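Local coordinates for mannitol dehydrogenase (Pseudomonas fluorescens, PDB 1LJ8), which binds NAD and probably catalyses the NAD-dependent interconversion of mannitol and fructose as a mannitol 2-dehydrogenase, at residues G35-A40 and S128-E133; V63-E68 and Q113-K118; G167-A172 and P182-M187. One frame throughout, in Å; residues are numbered along the deposited sequence.

Contact 1: residues G35-A40 and S128-E133. With NAD (nicotinamide-adenine-dinucleotide), chain B.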
loop_
_atom_site.group_PDB
_atom_site.type_symbol
_atom_site.label_atom_id
_atom_site.label_comp_id
_atom_site.label_asym_id
_atom_site.label_seq_id
_atom_site.Cartn_x
_atom_site.Cartn_y
_atom_site.Cartn_z
ATOM N N GLY A 35 -2.526 2.240 -9.395
ATOM C CA GLY A 35 -2.890 3.433 -8.653
ATOM C C GLY A 35 -1.699 4.373 -8.662
ATOM O O GLY A 35 -0.973 4.473 -9.685
ATOM N N GLY A 36 -1.499 5.063 -7.542
ATOM C CA GLY A 36 -0.362 5.958 -7.469
ATOM C C GLY A 36 0.946 5.239 -7.195
ATOM O O GLY A 36 1.947 5.435 -7.887
ATOM N N PHE A 37 0.960 4.372 -6.189
ATOM C CA PHE A 37 2.228 3.739 -5.816
ATOM C C PHE A 37 2.888 2.928 -6.908
ATOM O O PHE A 37 4.097 3.012 -7.121
ATOM C CB PHE A 37 2.055 2.853 -4.563
ATOM C CG PHE A 37 3.353 2.314 -4.051
ATOM C CD1 PHE A 37 4.374 3.184 -3.618
ATOM C CD2 PHE A 37 3.588 0.958 -4.061
ATOM C CE1 PHE A 37 5.627 2.655 -3.201
ATOM C CE2 PHE A 37 4.813 0.409 -3.655
ATOM C CZ PHE A 37 5.843 1.260 -3.223
ATOM N N HIS A 38 2.101 2.149 -7.633
ATOM C CA HIS A 38 2.703 1.376 -8.715
ATOM C C HIS A 38 3.433 2.295 -9.683
ATOM O O HIS A 38 4.544 2.014 -10.132
ATOM C CB HIS A 38 1.616 0.628 -9.533
ATOM C CG HIS A 38 2.141 0.087 -10.825
ATOM N ND1 HIS A 38 3.040 -0.963 -10.867
ATOM C CD2 HIS A 38 1.966 0.497 -12.106
ATOM C CE1 HIS A 38 3.399 -1.168 -12.126
ATOM N NE2 HIS A 38 2.766 -0.296 -12.896
ATOM N N ARG A 39 2.791 3.411 -10.005
ATOM C CA ARG A 39 3.360 4.333 -10.969
ATOM C C ARG A 39 4.592 5.075 -10.468
ATOM O O ARG A 39 5.510 5.365 -11.259
ATOM C CB ARG A 39 2.277 5.365 -11.394
ATOM C CG ARG A 39 1.066 4.641 -12.072
ATOM C CD ARG A 39 0.202 5.685 -12.793
ATOM N NE ARG A 39 -0.396 6.605 -11.813
ATOM C CZ ARG A 39 -0.735 7.869 -12.092
ATOM N NH1 ARG A 39 -0.532 8.352 -13.324
ATOM N NH2 ARG A 39 -1.265 8.655 -11.129
ATOM N N ALA A 40 4.604 5.402 -9.183
ATOM C CA ALA A 40 5.744 6.153 -8.609
ATOM C C ALA A 40 6.918 5.262 -8.249
ATOM O O ALA A 40 8.030 5.779 -7.985
ATOM C CB ALA A 40 5.281 6.875 -7.319
ATOM N N SER A 128 2.534 -8.466 -11.194
ATOM C CA SER A 128 2.800 -7.719 -9.985
ATOM C C SER A 128 1.506 -7.184 -9.386
ATOM O O SER A 128 0.480 -7.023 -10.078
ATOM C CB SER A 128 3.793 -6.592 -10.258
ATOM O OG SER A 128 3.363 -5.812 -11.359
ATOM N N LEU A 129 1.567 -6.882 -8.087
ATOM C CA LEU A 129 0.388 -6.444 -7.366
ATOM C C LEU A 129 0.491 -5.218 -6.467
ATOM O O LEU A 129 1.455 -5.093 -5.704
ATOM C CB LEU A 129 -0.089 -7.589 -6.410
ATOM C CG LEU A 129 -0.175 -9.062 -6.908
ATOM C CD1 LEU A 129 -0.425 -10.044 -5.716
ATOM C CD2 LEU A 129 -1.312 -9.152 -7.969
ATOM N N THR A 130 -0.479 -4.298 -6.587
ATOM C CA THR A 130 -0.671 -3.311 -5.501
ATOM C C THR A 130 -2.215 -3.373 -5.357
ATOM O O THR A 130 -2.954 -2.547 -5.898
ATOM C CB THR A 130 -0.193 -1.867 -5.747
ATOM O OG1 THR A 130 -0.695 -1.374 -6.976
ATOM C CG2 THR A 130 1.363 -1.820 -5.763
ATOM N N ILE A 131 -2.680 -4.416 -4.675
ATOM C CA ILE A 131 -4.140 -4.650 -4.497
ATOM C C ILE A 131 -4.635 -4.246 -3.106
ATOM O O ILE A 131 -5.773 -4.551 -2.726
ATOM C CB ILE A 131 -4.500 -6.145 -4.716
ATOM C CG1 ILE A 131 -3.719 -7.060 -3.733
ATOM C CG2 ILE A 131 -4.140 -6.537 -6.157
ATOM C CD1 ILE A 131 -4.197 -8.569 -3.793
ATOM N N THR A 132 -3.771 -3.521 -2.393
ATOM C CA THR A 132 -3.986 -3.006 -1.024
ATOM C C THR A 132 -3.819 -4.031 0.084
ATOM O O THR A 132 -3.870 -5.247 -0.135
ATOM C CB THR A 132 -5.356 -2.218 -0.812
ATOM O OG1 THR A 132 -6.456 -3.142 -0.630
ATOM C CG2 THR A 132 -5.596 -1.228 -1.979
ATOM N N GLU A 133 -3.646 -3.502 1.302
ATOM C CA GLU A 133 -3.380 -4.303 2.489
ATOM C C GLU A 133 -4.398 -5.399 2.791
ATOM O O GLU A 133 -4.005 -6.477 3.291
ATOM C CB GLU A 133 -3.246 -3.397 3.731
ATOM C CG GLU A 133 -1.980 -2.484 3.749
ATOM C CD GLU A 133 -2.046 -1.211 2.925
ATOM O OE1 GLU A 133 -3.032 -0.957 2.194
ATOM O OE2 GLU A 133 -1.067 -0.416 3.006
HETATM P PA NAD B . -4.627 3.839 -4.921
HETATM O O1A NAD B . -5.836 4.092 -4.181
HETATM O O2A NAD B . -4.015 4.835 -5.847
HETATM O O5B NAD B . -4.789 2.522 -5.808
HETATM C C5B NAD B . -5.219 1.275 -5.180
HETATM C C4B NAD B . -5.367 0.372 -6.421
HETATM O O4B NAD B . -5.756 -0.974 -5.921
HETATM C C3B NAD B . -6.555 0.718 -7.387
HETATM O O3B NAD B . -6.104 0.386 -8.713
HETATM C C2B NAD B . -7.689 -0.185 -6.881
HETATM O O2B NAD B . -8.689 -0.430 -7.862
HETATM C C1B NAD B . -6.923 -1.458 -6.575
HETATM N N9A NAD B . -7.568 -2.367 -5.682
HETATM C C8A NAD B . -8.171 -2.169 -4.455
HETATM N N7A NAD B . -8.617 -3.286 -3.928
HETATM C C5A NAD B . -8.285 -4.256 -4.862
HETATM C C6A NAD B . -8.503 -5.638 -4.817
HETATM N N6A NAD B . -9.081 -6.305 -3.817
HETATM N N1A NAD B . -8.085 -6.394 -5.902
HETATM C C2A NAD B . -7.458 -5.804 -6.999
HETATM N N3A NAD B . -7.211 -4.438 -7.056
HETATM C C4A NAD B . -7.655 -3.709 -5.949
HETATM O O3 NAD B . -3.554 3.393 -3.840
HETATM P PN NAD B . -1.948 3.467 -3.839
HETATM O O1N NAD B . -1.529 4.713 -3.190
HETATM O O2N NAD B . -1.502 3.228 -5.215
HETATM O O5D NAD B . -1.557 2.302 -2.851
HETATM C C5D NAD B . -1.840 0.972 -3.266
HETATM C C4D NAD B . -1.047 0.106 -2.388
HETATM O O4D NAD B . 0.375 0.169 -2.623
HETATM C C3D NAD B . -1.218 0.261 -0.834
HETATM O O3D NAD B . -2.431 -0.314 -0.361
HETATM C C2D NAD B . 0.065 -0.328 -0.282
HETATM O O2D NAD B . -0.057 -1.727 -0.065
HETATM C C1D NAD B . 1.108 0.008 -1.378
HETATM N N1N NAD B . 1.932 1.199 -1.091
HETATM C C2N NAD B . 1.488 2.531 -1.184
HETATM C C3N NAD B . 2.350 3.523 -0.793
HETATM C C7N NAD B . 1.866 4.984 -0.854
HETATM O O7N NAD B . 2.582 5.836 -0.306
HETATM N N7N NAD B . 0.707 5.301 -1.392
HETATM C C4N NAD B . 3.697 3.207 -0.271
HETATM C C5N NAD B . 4.109 1.840 -0.231
HETATM C C6N NAD B . 3.229 0.799 -0.641
HETATM O O HOH W 1 -0.578 1.520 -7.245
#
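Phe37 and Thr130 meet at a ring edge: the methyl CG2 of Thr130 lies in the plane of the phenyl ring, 3.9 Å from Phe37 CD2, leaving a face of that ring to the cofactor. With CG anti to the backbone N (chi1 -173°), the ring is carried to the nicotinamide. The two rings stack nearly parallel, NAD C5N sitting 3.4 Å above the Phe37 plane. The hydroxyl branch of Thr130 comes within 4.0 Å of His38 CB through OG1. There a water accepts hydrogen bonds from Gly35 N and His38 N, donates one to NAD O2N and pairs with Thr130 OG1; that hydroxyl also bonds His31. Such a water between glycine-rich turn and diphosphate is a familiar element of the dinucleotide-binding Rossmann fold, and the start of helix 36-40 completes the grip. Gly36 N reaches NAD O2A at 3.0 Å and Phe37 N reaches O2N at 2.9 Å, so the N-terminal end of the helix probably helps to balance the diphosphate charge. Past the strand, Ile131 CG2 packs 3.5 Å from C2A of the adenine, while Glu133 OE1 accepts a hydrogen bond of 2.7 Å from NAD O3D and its OE2 is held by Asn191.

Contact 2: residues V63-E68 and Q113-K118; sequences VGLRSE and QALIDK. With NAD (nicotinamide-adenine-dinucleotide), chain B.
Leu115 reaches from helix 112-119 with its forked end against two side chains of the 63-68 segment. Its CD1 methyl rests against both methyls of Val63, 3.6 Å from CG1 and 3.6 Å from CG2. Leu115 CD2 touches Val63 CG1 as well as Leu65 CD2, each 3.7 Å away, the two leucines crossing at about a right angle. With CG anti to the backbone N (chi1 -179°), the fork of Leu115 extends toward the strand. Phe168 of helix 165-178 packs on Leu65 and Leu115, adding to this apolar cluster. Away from it the character changes. Exposed Gln113 bonds Asp117 through NE2 and OD1, 3.0 Å apart, one turn on, and Gln175 of helix 165-178 bonds both side chains. Beyond Leu65 the chain runs into the exposed Ser67 and Glu68, and the guanidinium edge of Arg66 faces O2B of the adenosine ribose, although the exact place of Arg66 NH1 is doubtful. Leu65 CD1 still approaches C2A of the adenine, at 3.9 Å. A loop that follows the second strand and reaches the adenosine ribose, here with Arg66 and Asp69 as its NAD-binding residues, is characteristic of the NAD-binding Rossmann fold.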
loop_
_atom_site.group_PDB
_atom_site.type_symbol
_atom_site.label_atom_id
_atom_site.label_comp_id
_atom_site.label_asym_id
_atom_site.label_seq_id
_atom_site.Cartn_x
_atom_site.Cartn_y
_atom_site.Cartn_z
ATOM N N VAL A 63 -3.755 -3.592 -15.161
ATOM C CA VAL A 63 -4.930 -4.462 -15.049
ATOM C C VAL A 63 -5.811 -3.867 -13.950
ATOM O O VAL A 63 -5.348 -3.664 -12.812
ATOM C CB VAL A 63 -4.522 -5.889 -14.630
ATOM C CG1 VAL A 63 -5.795 -6.729 -14.284
ATOM C CG2 VAL A 63 -3.753 -6.566 -15.745
ATOM N N GLY A 64 -7.063 -3.579 -14.300
ATOM C CA GLY A 64 -7.995 -3.038 -13.325
ATOM C C GLY A 64 -9.159 -4.005 -13.122
ATOM O O GLY A 64 -9.857 -4.373 -14.093
ATOM N N LEU A 65 -9.370 -4.424 -11.873
ATOM C CA LEU A 65 -10.472 -5.371 -11.556
ATOM C C LEU A 65 -11.712 -4.691 -10.983
ATOM O O LEU A 65 -12.764 -5.353 -10.781
ATOM C CB LEU A 65 -9.996 -6.395 -10.504
ATOM C CG LEU A 65 -8.723 -7.174 -10.841
ATOM C CD1 LEU A 65 -8.473 -8.303 -9.805
ATOM C CD2 LEU A 65 -8.901 -7.768 -12.281
ATOM N N ARG A 66 -11.617 -3.397 -10.717
ATOM C CA ARG A 66 -12.709 -2.661 -10.056
ATOM C C ARG A 66 -13.304 -1.553 -10.894
ATOM O O ARG A 66 -12.633 -0.997 -11.754
ATOM C CB ARG A 66 -12.201 -2.073 -8.724
ATOM C CG ARG A 66 -11.695 -3.176 -7.780
ATOM C CD ARG A 66 -11.055 -2.633 -6.502
ATOM N NE ARG A 66 -11.953 -1.976 -5.543
ATOM C CZ ARG A 66 -12.008 -0.662 -5.309
ATOM N NH1 ARG A 66 -11.231 0.211 -5.972
ATOM N NH2 ARG A 66 -12.818 -0.216 -4.351
ATOM N N SER A 67 -14.563 -1.222 -10.610
ATOM C CA SER A 67 -15.265 -0.181 -11.367
ATOM C C SER A 67 -14.511 1.132 -11.290
ATOM O O SER A 67 -14.472 1.868 -12.287
ATOM C CB SER A 67 -16.696 0.000 -10.814
ATOM O OG SER A 67 -16.621 0.323 -9.442
ATOM N N GLU A 68 -13.909 1.445 -10.139
ATOM C CA GLU A 68 -13.160 2.707 -10.041
ATOM C C GLU A 68 -11.903 2.784 -10.918
ATOM O O GLU A 68 -11.357 3.868 -11.127
ATOM C CB GLU A 68 -12.795 3.059 -8.579
ATOM C CG GLU A 68 -12.745 1.910 -7.586
ATOM C CD GLU A 68 -14.117 1.390 -7.191
ATOM O OE1 GLU A 68 -14.871 2.098 -6.458
ATOM O OE2 GLU A 68 -14.449 0.267 -7.612
ATOM N N GLN A 113 -12.197 -12.758 -20.349
ATOM C CA GLN A 113 -11.277 -13.595 -21.130
ATOM C C GLN A 113 -10.091 -12.846 -21.748
ATOM O O GLN A 113 -8.986 -13.418 -21.871
ATOM C CB GLN A 113 -12.043 -14.385 -22.235
ATOM C CG GLN A 113 -11.166 -15.483 -22.899
ATOM C CD GLN A 113 -10.655 -16.530 -21.884
ATOM O OE1 GLN A 113 -11.393 -17.004 -21.025
ATOM N NE2 GLN A 113 -9.373 -16.890 -22.002
ATOM N N ALA A 114 -10.305 -11.581 -22.145
ATOM C CA ALA A 114 -9.219 -10.778 -22.718
ATOM C C ALA A 114 -8.144 -10.604 -21.632
ATOM O O ALA A 114 -6.965 -10.634 -21.933
ATOM C CB ALA A 114 -9.729 -9.398 -23.152
ATOM N N LEU A 115 -8.567 -10.411 -20.394
ATOM C CA LEU A 115 -7.602 -10.254 -19.294
ATOM C C LEU A 115 -6.875 -11.582 -19.012
ATOM O O LEU A 115 -5.654 -11.609 -18.777
ATOM C CB LEU A 115 -8.353 -9.779 -18.074
ATOM C CG LEU A 115 -7.575 -9.519 -16.808
ATOM C CD1 LEU A 115 -6.253 -8.766 -17.180
ATOM C CD2 LEU A 115 -8.512 -8.691 -15.840
ATOM N N ILE A 116 -7.621 -12.687 -19.008
ATOM C CA ILE A 116 -7.011 -14.016 -18.806
ATOM C C ILE A 116 -5.985 -14.253 -19.926
ATOM O O ILE A 116 -4.848 -14.709 -19.684
ATOM C CB ILE A 116 -8.097 -15.158 -18.799
ATOM C CG1 ILE A 116 -9.018 -14.968 -17.582
ATOM C CG2 ILE A 116 -7.427 -16.573 -18.799
ATOM C CD1 ILE A 116 -10.300 -15.865 -17.635
ATOM N N ASP A 117 -6.367 -13.909 -21.164
ATOM C CA ASP A 117 -5.455 -14.100 -22.307
ATOM C C ASP A 117 -4.165 -13.301 -22.134
ATOM O O ASP A 117 -3.080 -13.775 -22.468
ATOM C CB ASP A 117 -6.104 -13.654 -23.627
ATOM C CG ASP A 117 -7.167 -14.643 -24.126
ATOM O OD1 ASP A 117 -7.185 -15.784 -23.643
ATOM O OD2 ASP A 117 -7.971 -14.253 -25.015
ATOM N N LYS A 118 -4.311 -12.071 -21.671
ATOM C CA LYS A 118 -3.126 -11.211 -21.455
ATOM C C LYS A 118 -2.230 -11.844 -20.382
ATOM O O LYS A 118 -1.019 -11.969 -20.570
ATOM C CB LYS A 118 -3.581 -9.815 -20.982
ATOM C CG LYS A 118 -2.398 -8.863 -20.607
ATOM C CD LYS A 118 -1.443 -8.608 -21.788
ATOM C CE LYS A 118 -2.097 -7.751 -22.881
ATOM N NZ LYS A 118 -1.118 -7.494 -24.001
HETATM P PA NAD B . -4.627 3.839 -4.921
HETATM O O1A NAD B . -5.836 4.092 -4.181
HETATM O O2A NAD B . -4.015 4.835 -5.847
HETATM O O5B NAD B . -4.789 2.522 -5.808
HETATM C C5B NAD B . -5.219 1.275 -5.180
HETATM C C4B NAD B . -5.367 0.372 -6.421
HETATM O O4B NAD B . -5.756 -0.974 -5.921
HETATM C C3B NAD B . -6.555 0.718 -7.387
HETATM O O3B NAD B . -6.104 0.386 -8.713
HETATM C C2B NAD B . -7.689 -0.185 -6.881
HETATM O O2B NAD B . -8.689 -0.430 -7.862
HETATM C C1B NAD B . -6.923 -1.458 -6.575
HETATM N N9A NAD B . -7.568 -2.367 -5.682
HETATM C C8A NAD B . -8.171 -2.169 -4.455
HETATM N N7A NAD B . -8.617 -3.286 -3.928
HETATM C C5A NAD B . -8.285 -4.256 -4.862
HETATM C C6A NAD B . -8.503 -5.638 -4.817
HETATM N N6A NAD B . -9.081 -6.305 -3.817
HETATM N N1A NAD B . -8.085 -6.394 -5.902
HETATM C C2A NAD B . -7.458 -5.804 -6.999
HETATM N N3A NAD B . -7.211 -4.438 -7.056
HETATM C C4A NAD B . -7.655 -3.709 -5.949
HETATM O O3 NAD B . -3.554 3.393 -3.840
HETATM P PN NAD B . -1.948 3.467 -3.839
HETATM O O1N NAD B . -1.529 4.713 -3.190
HETATM O O2N NAD B . -1.502 3.228 -5.215
HETATM O O5D NAD B . -1.557 2.302 -2.851
HETATM C C5D NAD B . -1.840 0.972 -3.266
HETATM C C4D NAD B . -1.047 0.106 -2.388
HETATM O O4D NAD B . 0.375 0.169 -2.623
HETATM C C3D NAD B . -1.218 0.261 -0.834
HETATM O O3D NAD B . -2.431 -0.314 -0.361
HETATM C C2D NAD B . 0.065 -0.328 -0.282
HETATM O O2D NAD B . -0.057 -1.727 -0.065
HETATM C C1D NAD B . 1.108 0.008 -1.378
HETATM N N1N NAD B . 1.932 1.199 -1.091
HETATM C C2N NAD B . 1.488 2.531 -1.184
HETATM C C3N NAD B . 2.350 3.523 -0.793
HETATM C C7N NAD B . 1.866 4.984 -0.854
HETATM O O7N NAD B . 2.582 5.836 -0.306
HETATM N N7N NAD B . 0.707 5.301 -1.392
HETATM C C4N NAD B . 3.697 3.207 -0.271
HETATM C C5N NAD B . 4.109 1.840 -0.231
HETATM C C6N NAD B . 3.229 0.799 -0.641
#

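Contact 3: residues G167-A172 and P182-M187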
loop_
_atom_site.group_PDB
_atom_site.type_symbol
_atom_site.label_atom_id
_atom_site.label_comp_id
_atom_site.label_asym_id
_atom_site.label_seq_id
_atom_site.Cartn_x
_atom_site.Cartn_y
_atom_site.Cartn_z
ATOM N N GLY A 167 -8.851 -15.537 -8.737
ATOM C CA GLY A 167 -9.542 -16.196 -9.848
ATOM C C GLY A 167 -8.842 -15.912 -11.156
ATOM O O GLY A 167 -8.663 -16.818 -11.980
ATOM N N PHE A 168 -8.429 -14.665 -11.369
ATOM C CA PHE A 168 -7.723 -14.342 -12.606
ATOM C C PHE A 168 -6.377 -15.019 -12.702
ATOM O O PHE A 168 -6.000 -15.536 -13.769
ATOM C CB PHE A 168 -7.572 -12.817 -12.785
ATOM C CG PHE A 168 -8.761 -12.200 -13.443
ATOM C CD1 PHE A 168 -9.677 -11.445 -12.706
ATOM C CD2 PHE A 168 -9.016 -12.454 -14.810
ATOM C CE1 PHE A 168 -10.842 -10.941 -13.311
ATOM C CE2 PHE A 168 -10.198 -11.943 -15.411
ATOM C CZ PHE A 168 -11.088 -11.196 -14.641
ATOM N N ILE A 169 -5.594 -14.979 -11.614
ATOM C CA ILE A 169 -4.299 -15.653 -11.694
ATOM C C ILE A 169 -4.463 -17.167 -11.931
ATOM O O ILE A 169 -3.742 -17.731 -12.739
ATOM C CB ILE A 169 -3.469 -15.406 -10.406
ATOM C CG1 ILE A 169 -2.939 -13.965 -10.486
ATOM C CG2 ILE A 169 -2.310 -16.421 -10.278
ATOM C CD1 ILE A 169 -2.351 -13.461 -9.155
ATOM N N CYS A 170 -5.395 -17.811 -11.246
ATOM C CA CYS A 170 -5.560 -19.266 -11.464
ATOM C C CYS A 170 -6.011 -19.564 -12.857
ATOM O O CYS A 170 -5.531 -20.513 -13.471
ATOM C CB CYS A 170 -6.567 -19.866 -10.484
ATOM S SG CYS A 170 -5.844 -20.095 -8.842
ATOM N N ALA A 171 -6.951 -18.769 -13.380
ATOM C CA ALA A 171 -7.395 -19.065 -14.742
ATOM C C ALA A 171 -6.249 -18.858 -15.741
ATOM O O ALA A 171 -6.126 -19.600 -16.732
ATOM C CB ALA A 171 -8.631 -18.187 -15.129
ATOM N N ALA A 172 -5.401 -17.845 -15.526
ATOM C CA ALA A 172 -4.300 -17.607 -16.437
ATOM C C ALA A 172 -3.273 -18.740 -16.361
ATOM O O ALA A 172 -2.742 -19.156 -17.396
ATOM C CB ALA A 172 -3.574 -16.263 -16.118
ATOM N N PRO A 182 5.402 -21.497 -19.649
ATOM C CA PRO A 182 5.831 -21.507 -18.239
ATOM C C PRO A 182 5.098 -20.493 -17.370
ATOM O O PRO A 182 4.565 -19.495 -17.864
ATOM C CB PRO A 182 7.326 -21.209 -18.290
ATOM C CG PRO A 182 7.564 -20.615 -19.595
ATOM C CD PRO A 182 6.488 -21.103 -20.552
ATOM N N ALA A 183 5.097 -20.763 -16.079
ATOM C CA ALA A 183 4.461 -19.884 -15.105
ATOM C C ALA A 183 5.133 -18.511 -15.083
ATOM O O ALA A 183 6.264 -18.339 -15.552
ATOM C CB ALA A 183 4.588 -20.503 -13.704
ATOM N N PHE A 184 4.415 -17.531 -14.549
ATOM C CA PHE A 184 4.994 -16.199 -14.315
ATOM C C PHE A 184 5.299 -16.124 -12.793
ATOM O O PHE A 184 4.889 -16.987 -12.037
ATOM C CB PHE A 184 4.002 -15.086 -14.684
ATOM C CG PHE A 184 2.570 -15.369 -14.284
ATOM C CD1 PHE A 184 2.181 -15.409 -12.938
ATOM C CD2 PHE A 184 1.597 -15.524 -15.282
ATOM C CE1 PHE A 184 0.849 -15.588 -12.576
ATOM C CE2 PHE A 184 0.259 -15.709 -14.937
ATOM C CZ PHE A 184 -0.110 -15.736 -13.588
ATOM N N THR A 185 6.077 -15.132 -12.368
ATOM C CA THR A 185 6.342 -14.887 -10.956
ATOM C C THR A 185 5.197 -13.961 -10.512
ATOM O O THR A 185 4.710 -13.136 -11.309
ATOM C CB THR A 185 7.670 -14.086 -10.782
ATOM O OG1 THR A 185 8.772 -14.875 -11.243
ATOM C CG2 THR A 185 7.896 -13.692 -9.322
ATOM N N VAL A 186 4.737 -14.108 -9.282
ATOM C CA VAL A 186 3.726 -13.194 -8.728
ATOM C C VAL A 186 4.507 -12.339 -7.721
ATOM O O VAL A 186 5.060 -12.841 -6.727
ATOM C CB VAL A 186 2.574 -13.898 -8.029
ATOM C CG1 VAL A 186 1.517 -12.826 -7.602
ATOM C CG2 VAL A 186 1.875 -14.834 -9.017
HETATM N N MSE A 187 4.541 -11.041 -8.012
HETATM C CA MSE A 187 5.344 -10.080 -7.256
HETATM C C MSE A 187 4.517 -9.067 -6.485
HETATM O O MSE A 187 4.112 -8.051 -7.040
HETATM C CB MSE A 187 6.284 -9.377 -8.282
HETATM C CG MSE A 187 7.412 -8.558 -7.654
HETATM SE SE MSE A 187 8.499 -7.629 -8.981
HETATM C CE MSE A 187 7.291 -6.179 -9.531
#
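Phe184, just before strand 185-188, points its ring at helix 165-178 and meets it edge-on. Methyl CG2 of Ile169 lies in the ring plane, 4.0 Å from Phe184 CE1 and equally close to CZ, while CB of Ala172, three residues further along the helix, stands 4.0 Å from CE2 on the other flank of the ring's far end. The phenyl tip thus meets two small groups carried by successive turns, without offering either of them a face. A second, looser touch joins CD1 of Ile169 to CG1 of Val186 at 4.2 Å. Ile169 serves both partners because it is branched: CG2 is anti to the backbone N and goes to the ring, whereas the CG1 arm (chi1 -75°) extends to the valine. Phe184 has CG lodged between its own N and carbonyl carbon, with chi1 at 40°, and in this setting the ring stands out from the chain toward the helix.

In the next shell, Phe184 and Val186 face the helix, and the intervening Thr185 faces the other way, its OG1 hydrogen-bonded to Val271 N and Ser223 OG. Arg176, later in the same helix, hydrogen-bonds the carbonyl of Pro182. Further out, Thr185 and Met187 pair through their backbones with strand 126-129, whose Val127 and Leu129 touch Phe184 and Val186. Helix 165-178 is flanked in turn by helix 112-119, which meets Phe168, Ala171 and Ala172, and by helix 195-210, whose Leu203 packs on Ile169; the contact joins this helical layer to strand 185-188, outermost in the seven-stranded Rossmann sheet, where Val186 also pairs through its backbone with Ser223.

Overall arrangement
All three contacts belong to the Rossmann domain and reach one mixed seven-stranded sheet, in which strands 185-188, 126-129, 27-32 and 59-64 lie side by side and parallel. Along the chain, contact 2 is nested within the loop closed by contact 1, and contact 3 follows. Contacts 1 and 2 have centres about 15 Å apart and do not touch, yet both meet NAD, contact 1 along much of its length, contact 2 at its adenosine end. Contact 3 lies about 17 Å from contact 1 and 13 Å from contact 2, between centres. It touches contact 1 through the paired strands 126-129 and 185-188, and contact 2 through Phe168, which packs on Leu65, Leu115 and Ile116.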